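PDB 4R0M: McyG protein from Microcystis aeruginosa PCC 7806, which probably activates phenylalanine or a related aromatic carboxylic acid as its adenylate for loading onto the attached peptidyl carrier domain in microcystin synthesis. Local coordinates for residues Q151-V155 / N156-K160; I313-F316 / L317-E321; I519-R523 / N524-K528. All blocks are in the same frame, centred on the assembly; numbering follows the deposited sequence.

Contact 1: residues Q151-V155 / N156-K160; sequences QVISV and NELRK
The R159 guanidinium takes the methyl group V155 CG1 over one face, 3.5 Å above its plane and off its centre, while its nitrogens form salt bridges with D82 and D54 and a hydrogen bond to Q81 O. This is a serine N-cap, where strand 152-154, outermost in a parallel four-stranded sheet, passes directly into helix 155-158. S154 is the N-cap. Its OG, turned back toward the helix start by a chi1 of 70°, accepts from E157 N at 3.1 Å; S154 O adds weak bonds from E157 N and L158 N, and V155 O accepts from R159 N at 2.9 Å. Serine suits a position where first-turn amides lack helical carbonyls before them. An alanine here lacks OG, so the E157 amide would probably be left with the weak bond to the backbone carbonyl, and the first turn would be less firmly capped. V155, slim and buried, fits between helices 48-64 and 80-93. E157 reaches back across the I153 side chain at about a right angle, with OE1 3.4 Å from I153 CG1, while E157 OE2 makes a long, weak ion pair with K65. The same I153 side chain also meets L158, CD1 to CD2 at 3.9 Å.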
loop_
_atom_site.group_PDB
_atom_site.type_symbol
_atom_site.label_atom_id
_atom_site.label_comp_id
_atom_site.label_asym_id
_atom_site.label_seq_id
_atom_site.Cartn_x
_atom_site.Cartn_y
_atom_site.Cartn_z
ATOM N N GLN A 151 -8.785 -25.518 6.388
ATOM C CA GLN A 151 -8.337 -25.554 7.780
ATOM C C GLN A 151 -7.895 -24.181 8.259
ATOM O O GLN A 151 -7.124 -23.492 7.587
ATOM C CB GLN A 151 -7.204 -26.569 7.964
ATOM C CG GLN A 151 -7.670 -27.987 8.263
ATOM C CD GLN A 151 -8.198 -28.156 9.682
ATOM O OE1 GLN A 151 -7.731 -27.503 10.621
ATOM N NE2 GLN A 151 -9.173 -29.045 9.845
ATOM N N VAL A 152 -8.398 -23.791 9.427
ATOM C CA VAL A 152 -8.066 -22.507 10.035
ATOM C C VAL A 152 -7.640 -22.726 11.485
ATOM O O VAL A 152 -8.249 -23.522 12.204
ATOM C CB VAL A 152 -9.256 -21.516 9.996
ATOM C CG1 VAL A 152 -8.773 -20.091 10.237
ATOM C CG2 VAL A 152 -9.997 -21.596 8.666
ATOM N N ILE A 153 -6.591 -22.025 11.906
ATOM C CA ILE A 153 -6.130 -22.085 13.294
ATOM C C ILE A 153 -5.767 -20.692 13.822
ATOM O O ILE A 153 -5.226 -19.860 13.092
ATOM C CB ILE A 153 -4.966 -23.099 13.477
ATOM C CG1 ILE A 153 -4.694 -23.349 14.965
ATOM C CG2 ILE A 153 -3.710 -22.655 12.727
ATOM C CD1 ILE A 153 -3.927 -24.621 15.257
ATOM N N SER A 154 -6.091 -20.439 15.086
ATOM C CA SER A 154 -5.762 -19.164 15.714
ATOM C C SER A 154 -4.315 -19.151 16.204
ATOM O O SER A 154 -3.763 -20.194 16.571
ATOM C CB SER A 154 -6.719 -18.862 16.871
ATOM O OG SER A 154 -6.486 -19.731 17.964
ATOM N N VAL A 155 -3.713 -17.963 16.204
ATOM C CA VAL A 155 -2.362 -17.767 16.728
ATOM C C VAL A 155 -2.298 -18.140 18.215
ATOM O O VAL A 155 -1.324 -18.745 18.666
ATOM C CB VAL A 155 -1.869 -16.318 16.497
ATOM C CG1 VAL A 155 -0.504 -16.094 17.133
ATOM C CG2 VAL A 155 -1.809 -16.006 15.010
ATOM N N ASN A 156 -3.353 -17.798 18.957
ATOM C CA ASN A 156 -3.445 -18.112 20.383
ATOM C C ASN A 156 -3.527 -19.604 20.711
ATOM O O ASN A 156 -3.150 -20.017 21.809
ATOM C CB ASN A 156 -4.603 -17.351 21.038
ATOM C CG ASN A 156 -4.250 -15.905 21.349
ATOM O OD1 ASN A 156 -5.075 -15.005 21.180
ATOM N ND2 ASN A 156 -3.020 -15.674 21.807
ATOM N N GLU A 157 -4.018 -20.406 19.770
ATOM C CA GLU A 157 -3.989 -21.857 19.928
ATOM C C GLU A 157 -2.573 -22.392 19.698
ATOM O O GLU A 157 -2.147 -23.338 20.362
ATOM C CB GLU A 157 -4.983 -22.546 18.992
ATOM C CG GLU A 157 -5.336 -23.963 19.425
ATOM C CD GLU A 157 -5.960 -24.797 18.319
ATOM O OE1 GLU A 157 -6.749 -24.252 17.517
ATOM O OE2 GLU A 157 -5.665 -26.011 18.257
ATOM N N LEU A 158 -1.853 -21.776 18.759
ATOM C CA LEU A 158 -0.458 -22.130 18.477
ATOM C C LEU A 158 0.463 -21.711 19.618
ATOM O O LEU A 158 1.505 -22.329 19.836
ATOM C CB LEU A 158 0.020 -21.492 17.168
ATOM C CG LEU A 158 -0.670 -21.861 15.851
ATOM C CD1 LEU A 158 -0.300 -20.851 14.782
ATOM C CD2 LEU A 158 -0.321 -23.268 15.393
ATOM N N ARG A 159 0.070 -20.660 20.334
ATOM C CA ARG A 159 0.796 -20.187 21.510
ATOM C C ARG A 159 0.674 -21.150 22.698
ATOM O O ARG A 159 1.462 -21.079 23.642
ATOM C CB ARG A 159 0.308 -18.794 21.920
ATOM C CG ARG A 159 0.824 -17.659 21.049
ATOM C CD ARG A 159 0.594 -16.312 21.715
ATOM N NE ARG A 159 1.227 -15.220 20.977
ATOM C CZ ARG A 159 0.575 -14.311 20.256
ATOM N NH1 ARG A 159 -0.749 -14.344 20.166
ATOM N NH2 ARG A 159 1.248 -13.360 19.624
ATOM N N LYS A 160 -0.254 -22.067 22.608
ATOM C CA LYS A 160 -0.480 -23.032 23.633
ATOM C C LYS A 160 0.357 -24.257 23.481
ATOM O O LYS A 160 0.362 -25.099 24.338
ATOM C CB LYS A 160 -1.916 -23.477 23.586
ATOM C CG LYS A 160 -2.909 -22.448 24.014
ATOM C CD LYS A 160 -4.250 -23.106 24.103
ATOM C CE LYS A 160 -5.366 -22.096 24.162
ATOM N NZ LYS A 160 -5.348 -21.262 25.385
#

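Contact 2: residues I313-F316 / L317-E321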
loop_
_atom_site.group_PDB
_atom_site.type_symbol
_atom_site.label_atom_id
_atom_site.label_comp_id
_atom_site.label_asym_id
_atom_site.label_seq_id
_atom_site.Cartn_x
_atom_site.Cartn_y
_atom_site.Cartn_z
ATOM N N ILE A 313 0.007 18.352 -1.369
ATOM C CA ILE A 313 1.266 18.454 -0.629
ATOM C C ILE A 313 1.566 19.899 -0.221
ATOM O O ILE A 313 1.941 20.157 0.929
ATOM C CB ILE A 313 2.450 17.868 -1.430
ATOM C CG1 ILE A 313 2.406 16.337 -1.422
ATOM C CG2 ILE A 313 3.780 18.349 -0.869
ATOM C CD1 ILE A 313 2.779 15.697 -0.098
ATOM N N ARG A 314 1.391 20.827 -1.162
ATOM C CA ARG A 314 1.632 22.252 -0.925
ATOM C C ARG A 314 0.804 22.770 0.252
ATOM O O ARG A 314 1.316 23.494 1.109
ATOM C CB ARG A 314 1.333 23.060 -2.193
ATOM C CG ARG A 314 1.643 24.546 -2.098
ATOM C CD ARG A 314 1.082 25.298 -3.294
ATOM N NE ARG A 314 1.028 26.740 -3.055
ATOM C CZ ARG A 314 1.932 27.616 -3.488
ATOM N NH1 ARG A 314 2.981 27.216 -4.197
ATOM N NH2 ARG A 314 1.785 28.905 -3.212
ATOM N N LEU A 315 -0.469 22.380 0.288
ATOM C CA LEU A 315 -1.378 22.775 1.357
ATOM C C LEU A 315 -1.017 22.096 2.680
ATOM O O LEU A 315 -1.170 22.689 3.749
ATOM C CB LEU A 315 -2.827 22.462 0.964
ATOM C CG LEU A 315 -3.966 22.900 1.892
ATOM C CD1 LEU A 315 -4.025 24.415 2.043
ATOM C CD2 LEU A 315 -5.297 22.359 1.389
ATOM N N PHE A 316 -0.536 20.857 2.588
ATOM C CA PHE A 316 -0.134 20.061 3.749
ATOM C C PHE A 316 1.024 20.724 4.495
ATOM O O PHE A 316 1.009 20.805 5.724
ATOM C CB PHE A 316 0.247 18.647 3.296
ATOM C CG PHE A 316 0.367 17.650 4.415
ATOM C CD1 PHE A 316 -0.760 17.006 4.916
ATOM C CD2 PHE A 316 1.613 17.330 4.949
ATOM C CE1 PHE A 316 -0.648 16.076 5.939
ATOM C CE2 PHE A 316 1.729 16.399 5.970
ATOM C CZ PHE A 316 0.598 15.770 6.465
ATOM N N LEU A 317 2.014 21.199 3.739
ATOM C CA LEU A 317 3.149 21.936 4.292
ATOM C C LEU A 317 2.714 23.221 4.985
ATOM O O LEU A 317 3.099 23.471 6.126
ATOM C CB LEU A 317 4.171 22.255 3.199
ATOM C CG LEU A 317 5.239 21.201 2.907
ATOM C CD1 LEU A 317 5.774 21.337 1.491
ATOM C CD2 LEU A 317 6.372 21.254 3.923
ATOM N N GLU A 318 1.901 24.020 4.294
ATOM C CA GLU A 318 1.417 25.300 4.819
ATOM C C GLU A 318 0.688 25.147 6.153
ATOM O O GLU A 318 0.888 25.947 7.071
ATOM C CB GLU A 318 0.502 25.993 3.804
ATOM C CG GLU A 318 1.224 26.581 2.601
ATOM C CD GLU A 318 0.272 27.050 1.513
ATOM O OE1 GLU A 318 -0.843 27.517 1.840
ATOM O OE2 GLU A 318 0.643 26.955 0.324
ATOM N N ILE A 319 -0.149 24.117 6.247
ATOM C CA ILE A 319 -0.915 23.843 7.459
ATOM C C ILE A 319 -0.006 23.383 8.603
ATOM O O ILE A 319 -0.142 23.851 9.737
ATOM C CB ILE A 319 -2.025 22.794 7.207
ATOM C CG1 ILE A 319 -3.080 23.343 6.239
ATOM C CG2 ILE A 319 -2.685 22.372 8.514
ATOM C CD1 ILE A 319 -3.975 22.283 5.628
ATOM N N LEU A 320 0.928 22.483 8.297
ATOM C CA LEU A 320 1.690 21.791 9.337
ATOM C C LEU A 320 3.061 22.378 9.688
ATOM O O LEU A 320 3.650 21.989 10.697
ATOM C CB LEU A 320 1.798 20.290 9.031
ATOM C CG LEU A 320 0.524 19.449 9.182
ATOM C CD1 LEU A 320 0.873 17.972 9.150
ATOM C CD2 LEU A 320 -0.240 19.773 10.457
ATOM N N GLU A 321 3.562 23.312 8.879
ATOM C CA GLU A 321 4.778 24.045 9.250
ATOM C C GLU A 321 4.521 24.921 10.482
ATOM O O GLU A 321 5.444 25.241 11.230
ATOM C CB GLU A 321 5.340 24.865 8.078
ATOM C CG GLU A 321 4.561 26.125 7.724
ATOM C CD GLU A 321 5.339 27.061 6.815
ATOM O OE1 GLU A 321 5.757 26.626 5.719
ATOM O OE2 GLU A 321 5.529 28.236 7.194
#
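I313 O receives the amide of L317 at 3.0 Å, the first of four consecutive i-to-i+4 hydrogen bonds that carry helix 310-320 from one segment into the next. The carbonyls of R314, L315 and F316 accept from the amides of E318, I319 and L320 in the same way, these three amides tilted by about 25° from the carbonyl planes. Side chains pair with the same spacing. R314 and E318 form a salt bridge, NE to OE2 at 3.4 Å, in which the carboxylate oxygen lies well out of the guanidinium plane, so charge attraction holds them rather than a directed N-H; the two planes stand 82° apart. R314 NH1 also has a weak hydrogen bond to L354 O. L315 CG packs on I319 CD1 at 3.8 Å, joining two apolar chains near the surface. F316 swings its ring away from the backbone N (chi1 -166°), and L320 CD1, a methyl from the branched end of leucine, then sits over one face, 3.5 Å from F316 CZ. This helix is the crossover of a beta-alpha-beta unit: I313, F316 and L317 lie on strand 330-336, I313 and F316 also reach strand 300-303, and the F316 ring meets F278 of helix 275-282.

Contact 3: residues I519-R523 / N524-K528; sequences IPLER and NLVPK
L521 is where the chain leaves strand 517-520 and begins to touch what follows: its CB lies 4.0 Å from V526 CG2, and its CD2 reaches L525 CB at 4.3 Å. Leucine fits this buried place, for its side chain also touches L539 of helix 536-545 and F548. E522 comes next and does two jobs. Its carbonyl oxygen accepts the amide of L525 at 2.9 Å; the bond is fairly straight at hydrogen, 161°, yet the donor stands 45° above the carbonyl plane and so misses a lone pair. The side chain of E522 lies alongside that of L525, both pointing the same way, with E522 CG 3.9 Å from L525 CD2. A chi1 of 32°, followed by a bend at chi2, leaves CG beside L525 and sends the acid toward R551, with which it forms a salt bridge. The glutamate thus gives L525 an apolar neighbour in its CG methylene while its carboxylate pairs with R551. R523 completes the first segment. Its carbonyl oxygen accepts from V526 N in a weak bond of 3.5 Å, and its NH1 is hydrogen-bonded to Y466 OH. N524 sits at a corner of both turns, a fitting place for a polar side chain. V526, buried, brings CG2 within 3.8 Å of E522 O. The backbone angles of R523, N524 and L525 define two overlapping type I turns, E522-L525 and R523-V526. They redirect the chain from the edge strand of a three-stranded sheet into a loop that probably carries the last conserved core motif of nonribosomal adenylation domains, the one with the glycine-lysine pair, and that places residue 533 in the ligand pocket.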
loop_
_atom_site.group_PDB
_atom_site.type_symbol
_atom_site.label_atom_id
_atom_site.label_comp_id
_atom_site.label_asym_id
_atom_site.label_seq_id
_atom_site.Cartn_x
_atom_site.Cartn_y
_atom_site.Cartn_z
ATOM N N ILE A 519 -21.319 9.353 -10.986
ATOM C CA ILE A 519 -22.050 8.337 -10.228
ATOM C C ILE A 519 -21.692 8.331 -8.737
ATOM O O ILE A 519 -20.552 8.029 -8.367
ATOM C CB ILE A 519 -21.822 6.924 -10.808
ATOM C CG1 ILE A 519 -21.933 6.938 -12.339
ATOM C CG2 ILE A 519 -22.803 5.935 -10.188
ATOM C CD1 ILE A 519 -21.071 5.905 -13.034
ATOM N N PRO A 520 -22.671 8.667 -7.875
ATOM C CA PRO A 520 -22.524 8.528 -6.428
ATOM C C PRO A 520 -22.463 7.058 -6.030
ATOM O O PRO A 520 -23.124 6.218 -6.648
ATOM C CB PRO A 520 -23.806 9.164 -5.876
ATOM C CG PRO A 520 -24.315 10.036 -6.972
ATOM C CD PRO A 520 -23.943 9.316 -8.231
ATOM N N LEU A 521 -21.668 6.758 -5.009
ATOM C CA LEU A 521 -21.506 5.389 -4.540
ATOM C C LEU A 521 -21.478 5.277 -3.025
ATOM O O LEU A 521 -20.949 6.149 -2.332
ATOM C CB LEU A 521 -20.242 4.762 -5.130
ATOM C CG LEU A 521 -20.411 3.969 -6.424
ATOM C CD1 LEU A 521 -19.053 3.673 -7.040
ATOM C CD2 LEU A 521 -21.181 2.678 -6.172
ATOM N N GLU A 522 -22.069 4.196 -2.523
ATOM C CA GLU A 522 -21.964 3.840 -1.112
ATOM C C GLU A 522 -20.515 3.481 -0.803
ATOM O O GLU A 522 -19.864 2.773 -1.577
ATOM C CB GLU A 522 -22.916 2.688 -0.743
ATOM C CG GLU A 522 -23.184 1.670 -1.847
ATOM C CD GLU A 522 -24.238 2.130 -2.847
ATOM O OE1 GLU A 522 -23.903 2.239 -4.047
ATOM O OE2 GLU A 522 -25.396 2.388 -2.439
ATOM N N ARG A 523 -20.024 3.991 0.326
ATOM C CA ARG A 523 -18.617 3.858 0.725
ATOM C C ARG A 523 -18.117 2.418 0.670
ATOM O O ARG A 523 -16.983 2.169 0.261
ATOM C CB ARG A 523 -18.393 4.434 2.131
ATOM C CG ARG A 523 -18.905 5.855 2.326
ATOM C CD ARG A 523 -18.530 6.434 3.684
ATOM N NE ARG A 523 -18.992 5.615 4.807
ATOM C CZ ARG A 523 -18.192 4.962 5.650
ATOM N NH1 ARG A 523 -16.872 5.030 5.518
ATOM N NH2 ARG A 523 -18.713 4.244 6.636
ATOM N N ASN A 524 -18.982 1.482 1.060
ATOM C CA ASN A 524 -18.646 0.058 1.124
ATOM C C ASN A 524 -18.477 -0.621 -0.236
ATOM O O ASN A 524 -17.984 -1.748 -0.309
ATOM C CB ASN A 524 -19.695 -0.699 1.952
ATOM C CG ASN A 524 -19.683 -0.313 3.423
ATOM O OD1 ASN A 524 -19.045 0.663 3.827
ATOM N ND2 ASN A 524 -20.401 -1.083 4.236
ATOM N N LEU A 525 -18.885 0.061 -1.303
ATOM C CA LEU A 525 -18.836 -0.518 -2.646
ATOM C C LEU A 525 -17.731 0.054 -3.537
ATOM O O LEU A 525 -17.514 -0.437 -4.649
ATOM C CB LEU A 525 -20.206 -0.416 -3.337
ATOM C CG LEU A 525 -21.210 -1.579 -3.214
ATOM C CD1 LEU A 525 -20.691 -2.847 -3.885
ATOM C CD2 LEU A 525 -21.621 -1.858 -1.770
ATOM N N VAL A 526 -17.034 1.081 -3.051
ATOM C CA VAL A 526 -15.877 1.627 -3.764
ATOM C C VAL A 526 -14.684 0.688 -3.562
ATOM O O VAL A 526 -14.182 0.562 -2.442
ATOM C CB VAL A 526 -15.524 3.059 -3.298
ATOM C CG1 VAL A 526 -14.347 3.609 -4.092
ATOM C CG2 VAL A 526 -16.727 3.981 -3.433
ATOM N N PRO A 527 -14.234 0.019 -4.644
ATOM C CA PRO A 527 -13.157 -0.963 -4.522
ATOM C C PRO A 527 -11.807 -0.319 -4.203
ATOM O O PRO A 527 -11.375 0.615 -4.888
ATOM C CB PRO A 527 -13.137 -1.644 -5.895
ATOM C CG PRO A 527 -13.709 -0.638 -6.831
ATOM C CD PRO A 527 -14.693 0.173 -6.038
ATOM N N LYS A 528 -11.166 -0.824 -3.155
ATOM C CA LYS A 528 -9.910 -0.284 -2.655
ATOM C C LYS A 528 -8.951 -1.412 -2.303
ATOM O O LYS A 528 -9.365 -2.450 -1.781
ATOM C CB LYS A 528 -10.161 0.556 -1.403
ATOM C CG LYS A 528 -10.709 1.954 -1.644
ATOM C CD LYS A 528 -11.360 2.487 -0.377
ATOM C CE LYS A 528 -11.362 4.006 -0.327
ATOM N NZ LYS A 528 -10.036 4.555 0.080
#

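The three contacts lie in series along the chain and none touches another. Contacts 1 and 2 sit on opposite sides of the chain's centre, their centres about 46 Å apart, although both belong to the AMP-binding part of the protein: contact 1 ends an edge strand of the four-stranded parallel sheet, and contact 2 lies in a crossover helix of the nine-stranded sheet. Contact 3, near the C-terminal end of the modelled chain, is nearer to contact 2 (centres about 29 Å, nearest atoms about 16 Å) than to contact 1 (centres about 35 Å). The I313 side chain of contact 2 lies about 10 Å from the bound phenylalanyl-adenylate, too far to touch it, whereas contact 3 begins the loop that carries residue 533, part of the pocket.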